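Local atomic coordinates of paenibacillus xanthan lyase (Paenibacillus, PDB entry 6F2P), a protein that cleaves xanthan as a polysaccharide lyase, probably by the beta-elimination usual for such enzymes, and carries several bound calcium ions. Residues 502-512 with 608-617. Residues are numbered along the deposited sequence; the frame is centred on the assembly and turned at random.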
ATOM      1  N   SER A 502     -23.917  10.895   1.682  1.00 20.39           N
ATOM      2  CA  SER A 502     -23.769  12.031   0.791  1.00 23.93           C
ATOM      3  C   SER A 502     -24.792  13.112   1.114  1.00 23.15           C
ATOM      4  O   SER A 502     -25.893  12.818   1.576  1.00 19.99           O
ATOM      5  CB  SER A 502     -23.921  11.583  -0.666  1.00 17.74           C
ATOM      6  OG  SER A 502     -24.106  12.698  -1.514  1.00 23.87           O
ATOM      7  N   THR A 503     -24.417  14.363   0.873  1.00 24.06           N
ATOM      8  CA  THR A 503     -25.356  15.470   0.962  1.00 22.29           C
ATOM      9  C   THR A 503     -25.352  16.261  -0.339  1.00 25.02           C
ATOM     10  O   THR A 503     -25.625  17.458  -0.342  1.00 25.11           O
ATOM     11  CB  THR A 503     -25.013  16.417   2.119  1.00 23.12           C
ATOM     12  OG1 THR A 503     -23.612  16.717   2.094  1.00 28.76           O
ATOM     13  CG2 THR A 503     -25.368  15.780   3.449  1.00 19.34           C
ATOM     14  N   ASP A 504     -25.056  15.578  -1.445  1.00 25.99           N
ATOM     15  CA  ASP A 504     -24.856  16.242  -2.736  1.00 22.19           C
ATOM     16  C   ASP A 504     -26.152  16.375  -3.533  1.00 23.80           C
ATOM     17  O   ASP A 504     -26.152  16.922  -4.636  1.00 30.83           O
ATOM     18  CB  ASP A 504     -23.816  15.491  -3.586  1.00 19.28           C
ATOM     19  CG  ASP A 504     -22.480  15.340  -2.887  1.00 22.80           C
ATOM     20  OD1 ASP A 504     -21.769  16.353  -2.740  1.00 25.04           O
ATOM     21  OD2 ASP A 504     -22.126  14.206  -2.495  1.00 24.27           O
ATOM     22  N   GLY A 505     -27.248  15.857  -2.992  1.00 21.58           N
ATOM     23  CA  GLY A 505     -28.533  15.953  -3.664  1.00 16.64           C
ATOM     24  C   GLY A 505     -28.645  15.183  -4.970  1.00 23.13           C
ATOM     25  O   GLY A 505     -29.485  15.500  -5.818  1.00 22.81           O
ATOM     26  N   ILE A 506     -27.812  14.163  -5.138  1.00 19.34           N
ATOM     27  CA  ILE A 506     -27.860  13.353  -6.348  1.00 19.88           C
ATOM     28  C   ILE A 506     -27.907  11.875  -6.003  1.00 19.41           C
ATOM     29  O   ILE A 506     -27.196  11.418  -5.103  1.00 18.16           O
ATOM     30  CB  ILE A 506     -26.638  13.628  -7.240  1.00 21.39           C
ATOM     31  CG1 ILE A 506     -26.616  15.090  -7.672  1.00 16.94           C
ATOM     32  CG2 ILE A 506     -26.625  12.715  -8.451  1.00 13.15           C
ATOM     33  CD1 ILE A 506     -25.289  15.507  -8.202  1.00 24.50           C
ATOM     34  N   ALA A 507     -28.754  11.136  -6.718  1.00 22.15           N
ATOM     35  CA  ALA A 507     -28.860   9.690  -6.550  1.00 18.44           C
ATOM     36  C   ALA A 507     -27.479   9.031  -6.576  1.00 19.70           C
ATOM     37  O   ALA A 507     -26.680   9.261  -7.488  1.00 22.77           O
ATOM     38  CB  ALA A 507     -29.742   9.100  -7.627  1.00 13.25           C
ATOM     39  N   THR A 508     -27.208   8.215  -5.567  1.00 14.74           N
ATOM     40  CA  THR A 508     -25.904   7.594  -5.414  1.00 15.01           C
ATOM     41  C   THR A 508     -25.945   6.139  -5.894  1.00 16.91           C
ATOM     42  O   THR A 508     -26.897   5.407  -5.620  1.00 17.11           O
ATOM     43  CB  THR A 508     -25.437   7.704  -3.953  1.00 16.21           C
ATOM     44  OG1 THR A 508     -25.408   9.089  -3.582  1.00 17.34           O
ATOM     45  CG2 THR A 508     -24.047   7.105  -3.762  1.00 17.48           C
ATOM     46  N   GLU A 509     -24.921   5.724  -6.631  1.00 17.12           N
ATOM     47  CA  GLU A 509     -24.931   4.404  -7.254  1.00 16.20           C
ATOM     48  C   GLU A 509     -23.665   3.607  -6.965  1.00 18.13           C
ATOM     49  O   GLU A 509     -22.583   4.170  -6.789  1.00 16.00           O
ATOM     50  CB  GLU A 509     -25.095   4.534  -8.769  1.00 18.69           C
ATOM     51  CG  GLU A 509     -26.351   5.256  -9.211  1.00 22.51           C
ATOM     52  CD  GLU A 509     -26.449   5.400 -10.719  1.00 24.86           C
ATOM     53  OE1 GLU A 509     -27.582   5.576 -11.224  1.00 30.12           O
ATOM     54  OE2 GLU A 509     -25.403   5.336 -11.398  1.00 19.60           O
ATOM     55  N   THR A 510     -23.811   2.288  -6.918  1.00 18.63           N
ATOM     56  CA  THR A 510     -22.662   1.392  -6.853  1.00 16.19           C
ATOM     57  C   THR A 510     -22.749   0.410  -8.010  1.00 15.63           C
ATOM     58  O   THR A 510     -23.743  -0.307  -8.145  1.00 13.33           O
ATOM     59  CB  THR A 510     -22.611   0.623  -5.527  1.00 15.33           C
ATOM     60  OG1 THR A 510     -22.175   1.510  -4.485  1.00 15.99           O
ATOM     61  CG2 THR A 510     -21.650  -0.572  -5.628  1.00 10.16           C
ATOM     62  N   ILE A 511     -21.719   0.385  -8.852  1.00 10.39           N
ATOM     63  CA  ILE A 511     -21.794  -0.397 -10.077  1.00 12.92           C
ATOM     64  C   ILE A 511     -21.290  -1.812  -9.873  1.00 16.74           C
ATOM     65  O   ILE A 511     -20.120  -2.019  -9.547  1.00 16.90           O
ATOM     66  CB  ILE A 511     -21.004   0.252 -11.229  1.00 16.25           C
ATOM     67  CG1 ILE A 511     -21.305   1.755 -11.315  1.00 13.56           C
ATOM     68  CG2 ILE A 511     -21.299  -0.465 -12.536  1.00 11.38           C
ATOM     69  CD1 ILE A 511     -22.777   2.093 -11.381  1.00 10.36           C
ATOM     70  N   VAL A 512     -22.173  -2.787 -10.057  1.00 16.66           N
ATOM     71  CA  VAL A 512     -21.768  -4.183  -9.925  1.00 19.54           C
ATOM     72  C   VAL A 512     -21.056  -4.652 -11.185  1.00 18.50           C
ATOM     73  O   VAL A 512     -20.027  -5.336 -11.123  1.00 21.92           O
ATOM     74  CB  VAL A 512     -22.964  -5.116  -9.644  1.00 16.82           C
ATOM     75  CG1 VAL A 512     -22.559  -6.573  -9.826  1.00 13.81           C
ATOM     76  CG2 VAL A 512     -23.492  -4.893  -8.250  1.00 14.12           C
ATOM     77  N   MET A 608     -31.000   9.331  -3.195  1.00 21.41           N
ATOM     78  CA  MET A 608     -30.410  10.629  -2.937  1.00 19.98           C
ATOM     79  C   MET A 608     -30.035  10.766  -1.485  1.00 22.06           C
ATOM     80  O   MET A 608     -30.651  10.147  -0.617  1.00 28.51           O
ATOM     81  CB  MET A 608     -31.393  11.736  -3.288  1.00 23.30           C
ATOM     82  CG  MET A 608     -31.250  12.251  -4.708  1.00 31.72           C
ATOM     83  SD  MET A 608     -32.424  13.571  -4.973  1.00 46.29           S
ATOM     84  CE  MET A 608     -32.178  14.506  -3.455  1.00 22.44           C
ATOM     85  N   ASN A 609     -29.032  11.595  -1.233  1.00 20.60           N
ATOM     86  CA  ASN A 609     -28.591  11.897   0.122  1.00 24.56           C
ATOM     87  C   ASN A 609     -28.608  10.731   1.115  1.00 25.27           C
ATOM     88  O   ASN A 609     -29.224  10.837   2.177  1.00 25.60           O
ATOM     89  CB  ASN A 609     -29.427  13.048   0.673  1.00 22.90           C
ATOM     90  CG  ASN A 609     -29.149  14.351  -0.037  1.00 23.75           C
ATOM     91  OD1 ASN A 609     -28.005  14.654  -0.376  1.00 24.13           O
ATOM     92  ND2 ASN A 609     -30.200  15.128  -0.277  1.00 30.13           N
ATOM     93  N   PRO A 610     -27.948   9.612   0.768  1.00 24.55           N
ATOM     94  CA  PRO A 610     -27.969   8.488   1.709  1.00 22.53           C
ATOM     95  C   PRO A 610     -27.221   8.874   2.982  1.00 20.83           C
ATOM     96  O   PRO A 610     -26.305   9.695   2.928  1.00 24.29           O
ATOM     97  CB  PRO A 610     -27.229   7.385   0.948  1.00 21.74           C
ATOM     98  CG  PRO A 610     -26.304   8.124   0.015  1.00 19.44           C
ATOM     99  CD  PRO A 610     -27.040   9.374  -0.371  1.00 21.00           C
ATOM    100  N   THR A 611     -27.621   8.310   4.114  1.00 18.42           N
ATOM    101  CA  THR A 611     -27.032   8.695   5.387  1.00 17.45           C
ATOM    102  C   THR A 611     -26.089   7.616   5.879  1.00 19.73           C
ATOM    103  O   THR A 611     -25.138   7.896   6.615  1.00 17.33           O
ATOM    104  CB  THR A 611     -28.116   8.920   6.432  1.00 17.06           C
ATOM    105  OG1 THR A 611     -29.145   7.935   6.258  1.00 27.10           O
ATOM    106  CG2 THR A 611     -28.722  10.296   6.259  1.00 10.92           C
ATOM    107  N   ASN A 612     -26.363   6.387   5.450  1.00 17.65           N
ATOM    108  CA  ASN A 612     -25.607   5.208   5.869  1.00 25.20           C
ATOM    109  C   ASN A 612     -25.997   4.021   4.986  1.00 21.69           C
ATOM    110  O   ASN A 612     -26.422   2.974   5.480  1.00 17.71           O
ATOM    111  CB  ASN A 612     -25.851   4.925   7.361  1.00 19.67           C
ATOM    112  CG  ASN A 612     -25.110   3.688   7.878  1.00 28.72           C
ATOM    113  OD1 ASN A 612     -25.576   3.025   8.813  1.00 26.52           O
ATOM    114  ND2 ASN A 612     -23.970   3.369   7.273  1.00 25.29           N
ATOM    115  N   GLY A 613     -25.863   4.210   3.671  1.00 14.85           N
ATOM    116  CA  GLY A 613     -26.182   3.175   2.699  1.00 11.69           C
ATOM    117  C   GLY A 613     -25.161   2.049   2.696  1.00 17.26           C
ATOM    118  O   GLY A 613     -24.096   2.148   3.320  1.00 22.68           O
ATOM    119  N   SER A 614     -25.478   0.967   1.998  1.00 12.04           N
ATOM    120  CA  SER A 614     -24.611  -0.200   2.005  1.00 11.46           C
ATOM    121  C   SER A 614     -24.893  -1.084   0.806  1.00 14.62           C
ATOM    122  O   SER A 614     -25.915  -0.933   0.138  1.00 16.79           O
ATOM    123  CB  SER A 614     -24.806  -1.008   3.298  1.00 19.98           C
ATOM    124  OG  SER A 614     -26.005  -1.774   3.291  1.00 10.19           O
ATOM    125  N   TYR A 615     -23.983  -2.008   0.534  1.00 12.46           N
ATOM    126  CA  TYR A 615     -24.214  -3.019  -0.482  1.00 11.54           C
ATOM    127  C   TYR A 615     -23.405  -4.246  -0.123  1.00 14.64           C
ATOM    128  O   TYR A 615     -22.468  -4.177   0.678  1.00 13.18           O
ATOM    129  CB  TYR A 615     -23.828  -2.516  -1.884  1.00 15.16           C
ATOM    130  CG  TYR A 615     -22.356  -2.173  -2.053  1.00 13.55           C
ATOM    131  CD1 TYR A 615     -21.403  -3.170  -2.243  1.00  9.33           C
ATOM    132  CD2 TYR A 615     -21.923  -0.846  -2.039  1.00 14.11           C
ATOM    133  CE1 TYR A 615     -20.067  -2.864  -2.383  1.00 11.73           C
ATOM    134  CE2 TYR A 615     -20.582  -0.528  -2.190  1.00 11.42           C
ATOM    135  CZ  TYR A 615     -19.658  -1.543  -2.357  1.00 12.93           C
ATOM    136  OH  TYR A 615     -18.321  -1.244  -2.502  1.00 12.96           O
ATOM    137  N   SER A 616     -23.773  -5.365  -0.730  1.00 13.69           N
ATOM    138  CA  SER A 616     -22.958  -6.561  -0.693  1.00 13.03           C
ATOM    139  C   SER A 616     -23.283  -7.383  -1.924  1.00 13.73           C
ATOM    140  O   SER A 616     -24.442  -7.469  -2.329  1.00 17.34           O
ATOM    141  CB  SER A 616     -23.224  -7.371   0.576  1.00 14.78           C
ATOM    142  OG  SER A 616     -24.538  -7.891   0.581  1.00 25.60           O
ATOM    143  N   TYR A 617     -22.253  -7.952  -2.538  1.00 14.47           N
ATOM    144  CA  TYR A 617     -22.425  -8.890  -3.643  1.00 13.23           C
ATOM    145  C   TYR A 617     -21.173  -9.742  -3.767  1.00 14.02           C
ATOM    146  O   TYR A 617     -20.125  -9.399  -3.205  1.00 15.49           O
ATOM    147  CB  TYR A 617     -22.737  -8.168  -4.964  1.00 13.71           C
ATOM    148  CG  TYR A 617     -21.663  -7.218  -5.462  1.00 12.87           C
ATOM    149  CD1 TYR A 617     -21.567  -5.927  -4.963  1.00 14.26           C
ATOM    150  CD2 TYR A 617     -20.770  -7.603  -6.460  1.00 14.58           C
ATOM    151  CE1 TYR A 617     -20.594  -5.048  -5.422  1.00 14.06           C
ATOM    152  CE2 TYR A 617     -19.795  -6.728  -6.930  1.00 13.31           C
ATOM    153  CZ  TYR A 617     -19.713  -5.454  -6.402  1.00 13.87           C
ATOM    154  OH  TYR A 617     -18.750  -4.577  -6.849  1.00 12.23           O
TER
HETATM  155  O   HOH W   1     -26.446  12.670  -2.851  1.00 22.62           O
HETATM  156  O   HOH W   2     -17.484  -5.090  -9.184  1.00 12.51           O
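N609 reaches into the turn at 502-505 and accepts a hydrogen bond on OD1 from the backbone N of G505, at 3.0 Å. The C=O...N angle of 125° and a donor tilted 34° from the amide plane indicate an oblique approach. Its CG lies beside its own backbone N (chi1 -68°), which carries the amide to the turn, while its CA sits 3.2 Å from S502 O in a CA-H...O contact. A leucine here would probably leave the N-H of G505 without this acceptor and the turn less firmly tied to 608-610. One residue on, P610 O receives the N-H of S502 at 2.9 Å, and P610 CD lies 3.6 Å from T508 OG1, the two side chains crossing at about a right angle. M608, bent at chi3, lays SD and CE alongside the carbonyl of G505.

Both segments belong to the super-sandwich domain of the polysaccharide lyase family 8 fold, where strand 508-516 and strand 613-621 lie in different antiparallel sheets. Side chains bridge the two layers: T510 sets CG2 over one face of the Y615 ring, 3.7 Å from its centroid and offset toward the rim, and V512 CG2 stands over the centre of the Y617 ring. These are CH-pi contacts.

In the next shell, T510 OG1 is hydrogen-bonded to T439 OG1 and H606 NE2, which probably holds the threonine's rotation, and K484 meets Y615 OH. A water links Y617 OH to V512 O. At the turn, S502 OG accepts from D504 N in an ST turn and donates to D504 OD2; a second water donates to S502 OG (2.7 Å) and accepts from the backbone N of I506 and of N609. S479 further braces D504 OD2.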